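Local coordinates for flagellar motor switch protein FliG (Thermotoga maritima, PDB 5TDY) that probably forms part of the switch complex at the base of the flagellar basal body, which interacts with chemotaxis proteins and contacts the motor components that determine rotation direction, at residues 9-17 against 37-45. Numbering follows the deposited sequence.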
# COMPACT_ATOMS: atom_id res chain seq x y z
N ARG B 9 -11.44 6.59 4.63
CA ARG B 9 -10.82 7.17 5.81
C ARG B 9 -10.01 6.12 6.56
O ARG B 9 -8.88 6.39 6.99
CB ARG B 9 -11.89 7.78 6.72
CG ARG B 9 -12.58 9.02 6.14
CD ARG B 9 -13.80 9.40 6.97
NE ARG B 9 -14.91 8.47 6.75
CZ ARG B 9 -16.07 8.49 7.42
NH1 ARG B 9 -16.27 9.40 8.37
NH2 ARG B 9 -17.01 7.60 7.14
N ARG B 10 -10.56 4.91 6.70
CA ARG B 10 -9.83 3.83 7.35
C ARG B 10 -8.61 3.40 6.55
O ARG B 10 -7.57 3.04 7.12
CB ARG B 10 -10.76 2.65 7.59
CG ARG B 10 -10.09 1.49 8.27
CD ARG B 10 -11.09 0.48 8.78
NE ARG B 10 -10.40 -0.65 9.41
CZ ARG B 10 -10.00 -0.65 10.68
NH1 ARG B 10 -10.23 0.40 11.45
NH2 ARG B 10 -9.38 -1.71 11.18
N LYS B 11 -8.72 3.40 5.21
CA LYS B 11 -7.55 3.07 4.39
C LYS B 11 -6.39 4.01 4.70
O LYS B 11 -5.26 3.56 4.91
CB LYS B 11 -7.90 3.14 2.91
CG LYS B 11 -8.81 2.01 2.44
CD LYS B 11 -8.75 1.84 0.95
CE LYS B 11 -9.98 2.38 0.28
NZ LYS B 11 -10.17 1.71 -1.03
N ALA B 12 -6.65 5.32 4.75
CA ALA B 12 -5.57 6.25 5.06
C ALA B 12 -5.01 5.99 6.46
O ALA B 12 -3.80 6.11 6.68
CB ALA B 12 -6.07 7.70 4.95
N ALA B 13 -5.87 5.65 7.42
CA ALA B 13 -5.39 5.39 8.77
C ALA B 13 -4.53 4.13 8.82
O ALA B 13 -3.50 4.10 9.50
CB ALA B 13 -6.56 5.30 9.74
N VAL B 14 -4.95 3.08 8.10
CA VAL B 14 -4.17 1.85 8.07
C VAL B 14 -2.80 2.10 7.46
O VAL B 14 -1.78 1.60 7.96
CB VAL B 14 -4.94 0.74 7.33
CG1 VAL B 14 -4.04 -0.47 7.04
CG2 VAL B 14 -6.19 0.31 8.14
N LEU B 15 -2.74 2.92 6.41
CA LEU B 15 -1.45 3.18 5.77
C LEU B 15 -0.51 3.91 6.73
O LEU B 15 0.67 3.54 6.85
CB LEU B 15 -1.64 3.99 4.48
CG LEU B 15 -0.41 4.25 3.60
CD1 LEU B 15 0.05 2.95 2.96
CD2 LEU B 15 -0.73 5.26 2.52
N LEU B 16 -1.02 4.93 7.43
CA LEU B 16 -0.14 5.68 8.32
C LEU B 16 0.29 4.84 9.52
O LEU B 16 1.41 4.99 10.01
CB LEU B 16 -0.82 6.97 8.77
CG LEU B 16 -1.04 7.98 7.62
CD1 LEU B 16 -1.95 9.09 8.07
CD2 LEU B 16 0.30 8.53 7.11
N VAL B 17 -0.59 3.97 10.03
CA VAL B 17 -0.16 3.08 11.11
C VAL B 17 0.94 2.15 10.60
O VAL B 17 1.95 1.95 11.28
CB VAL B 17 -1.36 2.30 11.67
CG1 VAL B 17 -0.90 1.08 12.48
CG2 VAL B 17 -2.22 3.21 12.58
N GLU B 37 -5.76 16.90 11.81
CA GLU B 37 -6.55 16.70 13.02
C GLU B 37 -7.60 15.62 12.80
O GLU B 37 -7.87 14.80 13.70
CB GLU B 37 -7.22 18.00 13.46
CG GLU B 37 -6.30 18.97 14.17
CD GLU B 37 -6.13 18.63 15.64
OE1 GLU B 37 -7.17 18.48 16.33
OE2 GLU B 37 -4.98 18.50 16.10
N GLN B 38 -8.21 15.59 11.62
CA GLN B 38 -9.18 14.55 11.33
C GLN B 38 -8.51 13.19 11.19
O GLN B 38 -9.06 12.17 11.62
CB GLN B 38 -9.97 14.91 10.08
CG GLN B 38 -10.97 16.03 10.31
CD GLN B 38 -11.52 16.60 9.01
OE1 GLN B 38 -11.22 17.74 8.66
NE2 GLN B 38 -12.32 15.80 8.30
N LEU B 39 -7.30 13.17 10.62
CA LEU B 39 -6.60 11.91 10.45
C LEU B 39 -6.17 11.33 11.80
O LEU B 39 -6.28 10.13 12.01
CB LEU B 39 -5.39 12.11 9.55
CG LEU B 39 -5.54 12.04 8.03
CD1 LEU B 39 -4.19 12.43 7.42
CD2 LEU B 39 -5.95 10.63 7.58
N VAL B 40 -5.68 12.18 12.72
CA VAL B 40 -5.26 11.66 14.02
C VAL B 40 -6.46 11.11 14.78
O VAL B 40 -6.32 10.16 15.55
CB VAL B 40 -4.49 12.71 14.87
CG1 VAL B 40 -3.19 13.16 14.18
CG2 VAL B 40 -5.34 13.91 15.19
N VAL B 41 -7.65 11.66 14.54
CA VAL B 41 -8.85 11.10 15.16
C VAL B 41 -9.19 9.74 14.55
O VAL B 41 -9.59 8.81 15.25
CB VAL B 41 -10.03 12.09 15.04
CG1 VAL B 41 -11.35 11.39 15.31
CG2 VAL B 41 -9.85 13.25 16.04
N GLU B 42 -9.05 9.61 13.22
CA GLU B 42 -9.27 8.30 12.61
C GLU B 42 -8.23 7.29 13.07
O GLU B 42 -8.55 6.13 13.33
CB GLU B 42 -9.26 8.40 11.09
CG GLU B 42 -10.54 8.95 10.49
CD GLU B 42 -11.71 7.99 10.62
OE1 GLU B 42 -11.54 6.78 10.28
OE2 GLU B 42 -12.79 8.44 11.07
N ILE B 43 -6.97 7.71 13.15
CA ILE B 43 -5.93 6.81 13.65
C ILE B 43 -6.22 6.40 15.08
O ILE B 43 -6.06 5.22 15.45
CB ILE B 43 -4.55 7.46 13.51
CG1 ILE B 43 -4.27 7.69 12.01
CG2 ILE B 43 -3.46 6.59 14.16
CD1 ILE B 43 -3.03 8.51 11.76
N ALA B 44 -6.68 7.34 15.92
CA ALA B 44 -6.83 7.07 17.34
C ALA B 44 -7.89 6.02 17.60
O ALA B 44 -7.76 5.23 18.54
CB ALA B 44 -7.16 8.35 18.11
N ASN B 45 -8.91 5.96 16.76
CA ASN B 45 -10.02 5.03 16.88
C ASN B 45 -9.93 3.88 15.89
O ASN B 45 -10.95 3.28 15.56
CB ASN B 45 -11.34 5.78 16.70
CG ASN B 45 -11.56 6.82 17.77
OD1 ASN B 45 -11.80 6.49 18.93
ND2 ASN B 45 -11.45 8.09 17.39
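R9 meets E42 through its aliphatic root: CB of R9 lies 3.7 Å from OE1 of E42, whose chain bends at chi2 (-70°) and carries the carboxylate over the first turn of segment 9-17. The two charges stay apart, NH1 of R9 being 4.5 Å from OE2 of E42 with that oxygen well off the guanidinium plane, and NE of R9 makes its salt bridge with D7 instead. R9 and E42 also pack against aromatic side chains of another protein's chain. Next comes A12, whose methyl touches CD2 of L39 at 3.9 Å. The backbones come closest at A13, where CB packs 4.0 Å from CG1 of I43; a methyl here is consistent with the axes of the two short segments approaching to 9.0 Å and crossing at -79°. CD1 of L16 touches both CD1 of I43 (3.9 Å) and CD1 of L39 (4.1 Å), its side chain at about a right angle to both, and V27 and M28 of helix 21-28 extend this apolar patch. The side chains of V17 and I43 slide past each other in opposite directions, CG2 meeting CG2 at 3.9 Å. An alanine in place of I43 would remove CG1, CG2 and CD1 and is likely to leave A13, L16 and V17 facing a gap. No hydrogen bond joins the segments, so within this FliG N-terminal domain helices 8-19 and 33-44 meet by apolar packing, with opposite charges nearby at one end but no salt bridge.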